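Local coordinates for protein PcyX_EBK42635 (Marine metagenome, PDB 5OWG) that probably reduces biliverdin to phycoerythrobilin in a four-electron reaction, drawing its electrons from ferredoxin as a member of the ferredoxin-dependent bilin reductases, at residues Ala190-Ile193 with Lys194-Tyr198; Lys224-Ser228 with Asp229-Pro233. All blocks are in the same frame, centred on the assembly; numbering follows the deposited sequence.

Contact 1. Residues Ala190-Ile193 with Lys194-Tyr198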
ATOM      1  N   ALA A 190      17.362  -4.778 -14.040  1.00 91.98           N
ATOM      2  CA  ALA A 190      16.773  -3.911 -15.056  1.00 83.78           C
ATOM      3  C   ALA A 190      15.314  -4.270 -15.318  1.00 86.62           C
ATOM      4  O   ALA A 190      14.445  -3.392 -15.374  1.00 87.41           O
ATOM      5  CB  ALA A 190      17.585  -3.995 -16.349  1.00 94.87           C
ATOM      6  N   ASP A 191      15.025  -5.564 -15.480  1.00 83.94           N
ATOM      7  CA  ASP A 191      13.658  -5.980 -15.779  1.00 91.99           C
ATOM      8  C   ASP A 191      12.731  -5.783 -14.585  1.00 88.48           C
ATOM      9  O   ASP A 191      11.547  -5.480 -14.769  1.00 88.29           O
ATOM     10  CB  ASP A 191      13.641  -7.440 -16.230  1.00101.28           C
ATOM     11  CG  ASP A 191      14.347  -7.645 -17.555  1.00106.10           C
ATOM     12  OD1 ASP A 191      14.975  -6.685 -18.051  1.00105.05           O
ATOM     13  OD2 ASP A 191      14.272  -8.764 -18.105  1.00 96.07           O
ATOM     14  N   VAL A 192      13.241  -5.952 -13.363  1.00 90.31           N
ATOM     15  CA  VAL A 192      12.405  -5.746 -12.184  1.00 83.03           C
ATOM     16  C   VAL A 192      12.031  -4.276 -12.049  1.00 76.61           C
ATOM     17  O   VAL A 192      10.882  -3.939 -11.743  1.00 67.88           O
ATOM     18  CB  VAL A 192      13.120  -6.270 -10.925  1.00 77.37           C
ATOM     19  CG1 VAL A 192      12.295  -5.984  -9.677  1.00 73.80           C
ATOM     20  CG2 VAL A 192      13.380  -7.763 -11.049  1.00 83.86           C
ATOM     21  N   ILE A 193      12.993  -3.377 -12.269  1.00 72.16           N
ATOM     22  CA  ILE A 193      12.693  -1.946 -12.263  1.00 84.50           C
ATOM     23  C   ILE A 193      11.605  -1.634 -13.281  1.00 88.05           C
ATOM     24  O   ILE A 193      10.589  -1.003 -12.961  1.00 81.55           O
ATOM     25  CB  ILE A 193      13.972  -1.130 -12.535  1.00 76.06           C
ATOM     26  CG1 ILE A 193      14.946  -1.277 -11.361  1.00 68.25           C
ATOM     27  CG2 ILE A 193      13.634   0.344 -12.794  1.00 78.97           C
ATOM     28  CD1 ILE A 193      16.291  -0.599 -11.566  1.00 72.72           C
ATOM     29  N   LYS A 194      11.807  -2.068 -14.526  1.00 85.42           N
ATOM     30  CA  LYS A 194      10.825  -1.838 -15.580  1.00 80.40           C
ATOM     31  C   LYS A 194       9.438  -2.308 -15.156  1.00 87.15           C
ATOM     32  O   LYS A 194       8.445  -1.591 -15.326  1.00 84.96           O
ATOM     33  CB  LYS A 194      11.271  -2.558 -16.854  1.00 94.26           C
ATOM     34  CG  LYS A 194      10.413  -2.277 -18.078  1.00101.72           C
ATOM     35  CD  LYS A 194      10.808  -3.164 -19.255  1.00101.96           C
ATOM     36  CE  LYS A 194      12.292  -3.055 -19.587  1.00105.09           C
ATOM     37  NZ  LYS A 194      12.741  -1.642 -19.726  1.00107.63           N
ATOM     38  N   ALA A 195       9.352  -3.517 -14.597  1.00 80.61           N
ATOM     39  CA  ALA A 195       8.052  -4.090 -14.266  1.00 83.30           C
ATOM     40  C   ALA A 195       7.352  -3.286 -13.176  1.00 78.27           C
ATOM     41  O   ALA A 195       6.158  -2.984 -13.282  1.00 66.16           O
ATOM     42  CB  ALA A 195       8.219  -5.549 -13.841  1.00 87.69           C
ATOM     43  N   GLN A 196       8.081  -2.929 -12.117  1.00 79.87           N
ATOM     44  CA  GLN A 196       7.458  -2.212 -11.009  1.00 79.73           C
ATOM     45  C   GLN A 196       7.059  -0.798 -11.416  1.00 75.70           C
ATOM     46  O   GLN A 196       6.000  -0.305 -11.008  1.00 61.46           O
ATOM     47  CB  GLN A 196       8.401  -2.187  -9.805  1.00 57.46           C
ATOM     48  CG  GLN A 196       8.612  -3.554  -9.175  1.00 61.96           C
ATOM     49  CD  GLN A 196       9.405  -3.492  -7.886  1.00 60.11           C
ATOM     50  OE1 GLN A 196       9.946  -2.447  -7.524  1.00 55.06           O
ATOM     51  NE2 GLN A 196       9.474  -4.616  -7.180  1.00 55.69           N
ATOM     52  N   ASN A 197       7.889  -0.129 -12.219  1.00 70.45           N
ATOM     53  CA  ASN A 197       7.544   1.206 -12.699  1.00 84.72           C
ATOM     54  C   ASN A 197       6.292   1.170 -13.568  1.00 85.87           C
ATOM     55  O   ASN A 197       5.361   1.958 -13.368  1.00 83.13           O
ATOM     56  CB  ASN A 197       8.719   1.801 -13.475  1.00 72.72           C
ATOM     57  CG  ASN A 197       9.873   2.192 -12.575  1.00 69.66           C
ATOM     58  OD1 ASN A 197       9.854   1.934 -11.372  1.00 77.81           O
ATOM     59  ND2 ASN A 197      10.889   2.818 -13.159  1.00 75.03           N
ATOM     60  N   TYR A 198       6.260   0.265 -14.550  1.00 82.38           N
ATOM     61  CA  TYR A 198       5.080   0.118 -15.397  1.00 90.32           C
ATOM     62  C   TYR A 198       3.813   0.008 -14.559  1.00 87.15           C
ATOM     63  O   TYR A 198       2.765   0.555 -14.923  1.00 87.65           O
ATOM     64  CB  TYR A 198       5.241  -1.109 -16.296  1.00 97.71           C
ATOM     65  CG  TYR A 198       4.095  -1.347 -17.256  1.00109.14           C
ATOM     66  CD1 TYR A 198       4.039  -0.691 -18.479  1.00113.38           C
ATOM     67  CD2 TYR A 198       3.077  -2.240 -16.946  1.00102.56           C
ATOM     68  CE1 TYR A 198       2.996  -0.909 -19.362  1.00115.27           C
ATOM     69  CE2 TYR A 198       2.031  -2.466 -17.821  1.00111.99           C
ATOM     70  CZ  TYR A 198       1.996  -1.798 -19.028  1.00115.67           C
ATOM     71  OH  TYR A 198       0.955  -2.022 -19.900  1.00112.72           O
TER
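Gln196 lies alongside Val192, one turn further along helix 189-204, and both side chains point the same way. Gln196 CB starts 3.6 Å from Val192 O. That carbonyl oxygen also receives the backbone N-H of Gln196 in a nearly straight bond, 167° at the hydrogen. Gln196 CG stands beside the backbone N and anti to the carbonyl carbon (chi1 -68°), which brings it back over the preceding turn, 3.4 Å from Val192 O. From there the chain runs extended, and at the tip Gln196 NE2 passes Val192 CG1 at 4.0 Å. Both ends of the amide are held from outside the helix: NE2 donates to Pro82 O and OE1 accepts from Arg58 NE, so both polar atoms of the buried amide are satisfied and its rotation is probably fixed. A second i/i+4 pair repeats the pattern with less burial. Asn197 N bonds to Ile193 O at 2.9 Å, almost along the C=O axis, while Asn197 ND2 lies 3.7 Å from Ile193 CG2. Lys194 and Ala195 continue the i to i+4 backbone bonding of the alpha helix on the exposed side, through their N-H groups to Ala190 O and Asp191 O. Helix 189-204 thus turns Gln196 toward strands 57-67 and 73-82, which carry Arg58 and Pro82, and rests Ile193 and Asn197 against Val235 of the C-terminal segment.

Contact 2. Residues Lys224-Ser228 with Asp229-Pro233; sequences KLFCS and DNLFP
Leu231 CB lies over one face of the Phe226 ring, 4.1 Å from Phe226 CE2, and the two side chains cross at about a right angle. Phe226 carries CG anti to its own N (chi1 176°), which carries the ring toward the residues that follow the helix; Asn230 O approaches it obliquely, 3.6 Å from Phe226 CE1. Leu231 CD2 reaches Cys227 SG more loosely, at 4.3 Å. This side is buried: Met213 of helix 210-215 touches both Phe226 and Cys227, and Phe40 meets the Phe226 ring edge-to-face. The backbone from Leu225 to Asn230 forms the C-terminal end of helix 220-229. Asp229 N bonds to Leu225 O with a bent geometry (138° at the hydrogen), Asn230 N gives the last i/i+4 bond to Phe226 O at 3.1 Å, and Asn230 is the first residue to leave helical angles. Beyond it a water takes over, donating to Cys227 O and accepting from Leu231 N, and so bridges the helix end to the departing loop. The buried Asn230 amide is satisfied by residues outside the turn: OD1 accepts from Arg39 NH2, and ND2 donates to Pro35 O and Glu34 OE1. The more open side is polar. Ser228 OG, set between its backbone N and carbonyl carbon (chi1 63°), sits 2.8 Å from both Asp229 OD1 and Lys224 O, and its one proton may go to either acceptor. Asp229 is exposed, with a long, weak ion pair from OD2 to Arg39.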
ATOM      1  N   LYS A 224      -1.529  16.508  -6.021  1.00 51.58           N
ATOM      2  CA  LYS A 224      -0.588  16.366  -7.128  1.00 52.62           C
ATOM      3  C   LYS A 224       0.829  16.124  -6.621  1.00 48.00           C
ATOM      4  O   LYS A 224       1.601  15.395  -7.255  1.00 46.74           O
ATOM      5  CB  LYS A 224      -0.637  17.604  -8.026  1.00 49.08           C
ATOM      6  CG  LYS A 224       0.532  17.726  -9.003  1.00 57.32           C
ATOM      7  CD  LYS A 224       0.665  16.524  -9.925  1.00 71.26           C
ATOM      8  CE  LYS A 224       2.023  16.523 -10.616  1.00 85.06           C
ATOM      9  NZ  LYS A 224       2.229  15.329 -11.484  1.00 93.02           N
ATOM     10  N   LEU A 225       1.185  16.727  -5.487  1.00 47.20           N
ATOM     11  CA  LEU A 225       2.487  16.477  -4.877  1.00 54.01           C
ATOM     12  C   LEU A 225       2.604  15.026  -4.417  1.00 62.27           C
ATOM     13  O   LEU A 225       3.585  14.339  -4.726  1.00 47.76           O
ATOM     14  CB  LEU A 225       2.690  17.435  -3.703  1.00 52.81           C
ATOM     15  CG  LEU A 225       4.024  18.157  -3.515  1.00 64.02           C
ATOM     16  CD1 LEU A 225       4.445  18.918  -4.756  1.00 54.11           C
ATOM     17  CD2 LEU A 225       3.895  19.116  -2.344  1.00 54.47           C
ATOM     18  N   PHE A 226       1.600  14.546  -3.679  1.00 54.14           N
ATOM     19  CA  PHE A 226       1.633  13.192  -3.130  1.00 56.36           C
ATOM     20  C   PHE A 226       1.563  12.138  -4.233  1.00 55.98           C
ATOM     21  O   PHE A 226       2.344  11.178  -4.239  1.00 39.07           O
ATOM     22  CB  PHE A 226       0.476  13.028  -2.142  1.00 47.97           C
ATOM     23  CG  PHE A 226       0.343  11.646  -1.573  1.00 46.89           C
ATOM     24  CD1 PHE A 226       1.152  11.230  -0.530  1.00 44.85           C
ATOM     25  CD2 PHE A 226      -0.615  10.774  -2.062  1.00 47.30           C
ATOM     26  CE1 PHE A 226       1.021   9.961   0.003  1.00 45.25           C
ATOM     27  CE2 PHE A 226      -0.751   9.505  -1.533  1.00 47.94           C
ATOM     28  CZ  PHE A 226       0.067   9.098  -0.499  1.00 44.25           C
ATOM     29  N   CYS A 227       0.629  12.296  -5.174  1.00 49.61           N
ATOM     30  CA  CYS A 227       0.415  11.270  -6.191  1.00 41.46           C
ATOM     31  C   CYS A 227       1.643  11.060  -7.069  1.00 61.50           C
ATOM     32  O   CYS A 227       1.844   9.961  -7.599  1.00 63.87           O
ATOM     33  CB  CYS A 227      -0.791  11.638  -7.058  1.00 42.17           C
ATOM     34  SG  CYS A 227      -2.384  11.456  -6.228  1.00 60.77           S
ATOM     35  N   SER A 228       2.474  12.089  -7.238  1.00 55.10           N
ATOM     36  CA  SER A 228       3.591  12.012  -8.172  1.00 58.95           C
ATOM     37  C   SER A 228       4.903  11.601  -7.517  1.00 44.18           C
ATOM     38  O   SER A 228       5.752  10.997  -8.183  1.00 50.18           O
ATOM     39  CB  SER A 228       3.785  13.364  -8.867  1.00 56.96           C
ATOM     40  OG  SER A 228       4.124  14.375  -7.934  1.00 59.84           O
ATOM     41  N   ASP A 229       5.099  11.908  -6.232  1.00 43.70           N
ATOM     42  CA  ASP A 229       6.399  11.761  -5.593  1.00 46.25           C
ATOM     43  C   ASP A 229       6.440  10.751  -4.456  1.00 45.33           C
ATOM     44  O   ASP A 229       7.512  10.196  -4.196  1.00 38.11           O
ATOM     45  CB  ASP A 229       6.874  13.115  -5.042  1.00 45.94           C
ATOM     46  CG  ASP A 229       6.988  14.170  -6.117  1.00 60.59           C
ATOM     47  OD1 ASP A 229       6.781  13.843  -7.304  1.00 59.70           O
ATOM     48  OD2 ASP A 229       7.285  15.332  -5.773  1.00 48.93           O
ATOM     49  N   ASN A 230       5.320  10.495  -3.774  1.00 44.07           N
ATOM     50  CA  ASN A 230       5.352   9.696  -2.555  1.00 40.88           C
ATOM     51  C   ASN A 230       4.250   8.644  -2.519  1.00 36.32           C
ATOM     52  O   ASN A 230       3.870   8.196  -1.430  1.00 47.11           O
ATOM     53  CB  ASN A 230       5.236  10.602  -1.325  1.00 36.55           C
ATOM     54  CG  ASN A 230       6.495  11.403  -1.072  1.00 54.92           C
ATOM     55  OD1 ASN A 230       6.597  12.562  -1.477  1.00 45.11           O
ATOM     56  ND2 ASN A 230       7.466  10.787  -0.405  1.00 40.66           N
ATOM     57  N   LEU A 231       3.729   8.241  -3.675  1.00 40.46           N
ATOM     58  CA  LEU A 231       2.675   7.236  -3.744  1.00 51.89           C
ATOM     59  C   LEU A 231       3.167   5.963  -4.416  1.00 42.96           C
ATOM     60  O   LEU A 231       3.171   4.901  -3.785  1.00 56.32           O
ATOM     61  CB  LEU A 231       1.462   7.819  -4.480  1.00 48.52           C
ATOM     62  CG  LEU A 231       0.377   6.810  -4.854  1.00 54.39           C
ATOM     63  CD1 LEU A 231      -0.031   5.966  -3.654  1.00 47.03           C
ATOM     64  CD2 LEU A 231      -0.830   7.506  -5.457  1.00 66.86           C
ATOM     65  N   PHE A 232       3.579   6.035  -5.679  1.00 47.24           N
ATOM     66  CA  PHE A 232       4.268   4.939  -6.358  1.00 57.93           C
ATOM     67  C   PHE A 232       5.530   5.508  -6.991  1.00 42.69           C
ATOM     68  O   PHE A 232       5.614   5.669  -8.215  1.00 49.08           O
ATOM     69  CB  PHE A 232       3.369   4.272  -7.399  1.00 58.50           C
ATOM     70  CG  PHE A 232       2.143   3.643  -6.814  1.00 57.98           C
ATOM     71  CD1 PHE A 232       2.239   2.501  -6.038  1.00 65.93           C
ATOM     72  CD2 PHE A 232       0.895   4.191  -7.038  1.00 65.68           C
ATOM     73  CE1 PHE A 232       1.112   1.924  -5.492  1.00 64.82           C
ATOM     74  CE2 PHE A 232      -0.233   3.622  -6.488  1.00 62.81           C
ATOM     75  CZ  PHE A 232      -0.125   2.483  -5.719  1.00 72.36           C
ATOM     76  N   PRO A 233       6.532   5.830  -6.178  1.00 47.99           N
ATOM     77  CA  PRO A 233       7.738   6.463  -6.717  1.00 54.57           C
ATOM     78  C   PRO A 233       8.473   5.541  -7.672  1.00 69.98           C
ATOM     79  O   PRO A 233       8.450   4.316  -7.538  1.00 59.68           O
ATOM     80  CB  PRO A 233       8.584   6.750  -5.468  1.00 54.94           C
ATOM     81  CG  PRO A 233       7.642   6.626  -4.310  1.00 59.13           C
ATOM     82  CD  PRO A 233       6.634   5.611  -4.726  1.00 52.67           C
TER
HETATM   83  O   HOH W   1       4.431   8.700  -6.850  1.00 43.74           O

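Contact 1 comes first along the chain, within helix 189-204; contact 2 follows at the end of helix 220-229, with helix 210-215 between them. Their centres are about 18 Å apart and their nearest atoms about 5 Å, without touching. The loop after helix 220-229 links the two regions: Phe232 packs on Ser200 and Gln203 of helix 189-204, and the chain then runs on to Phe234 and Val235, which touch contact 1. Contact 2 also reaches the antiparallel sheet, Leu231 through Arg59 and His77, and Phe232 through Cys79 and Phe81. Helix 189-204 and the loop after helix 220-229 thus both meet strands 57-67 and 73-82 of the sheet.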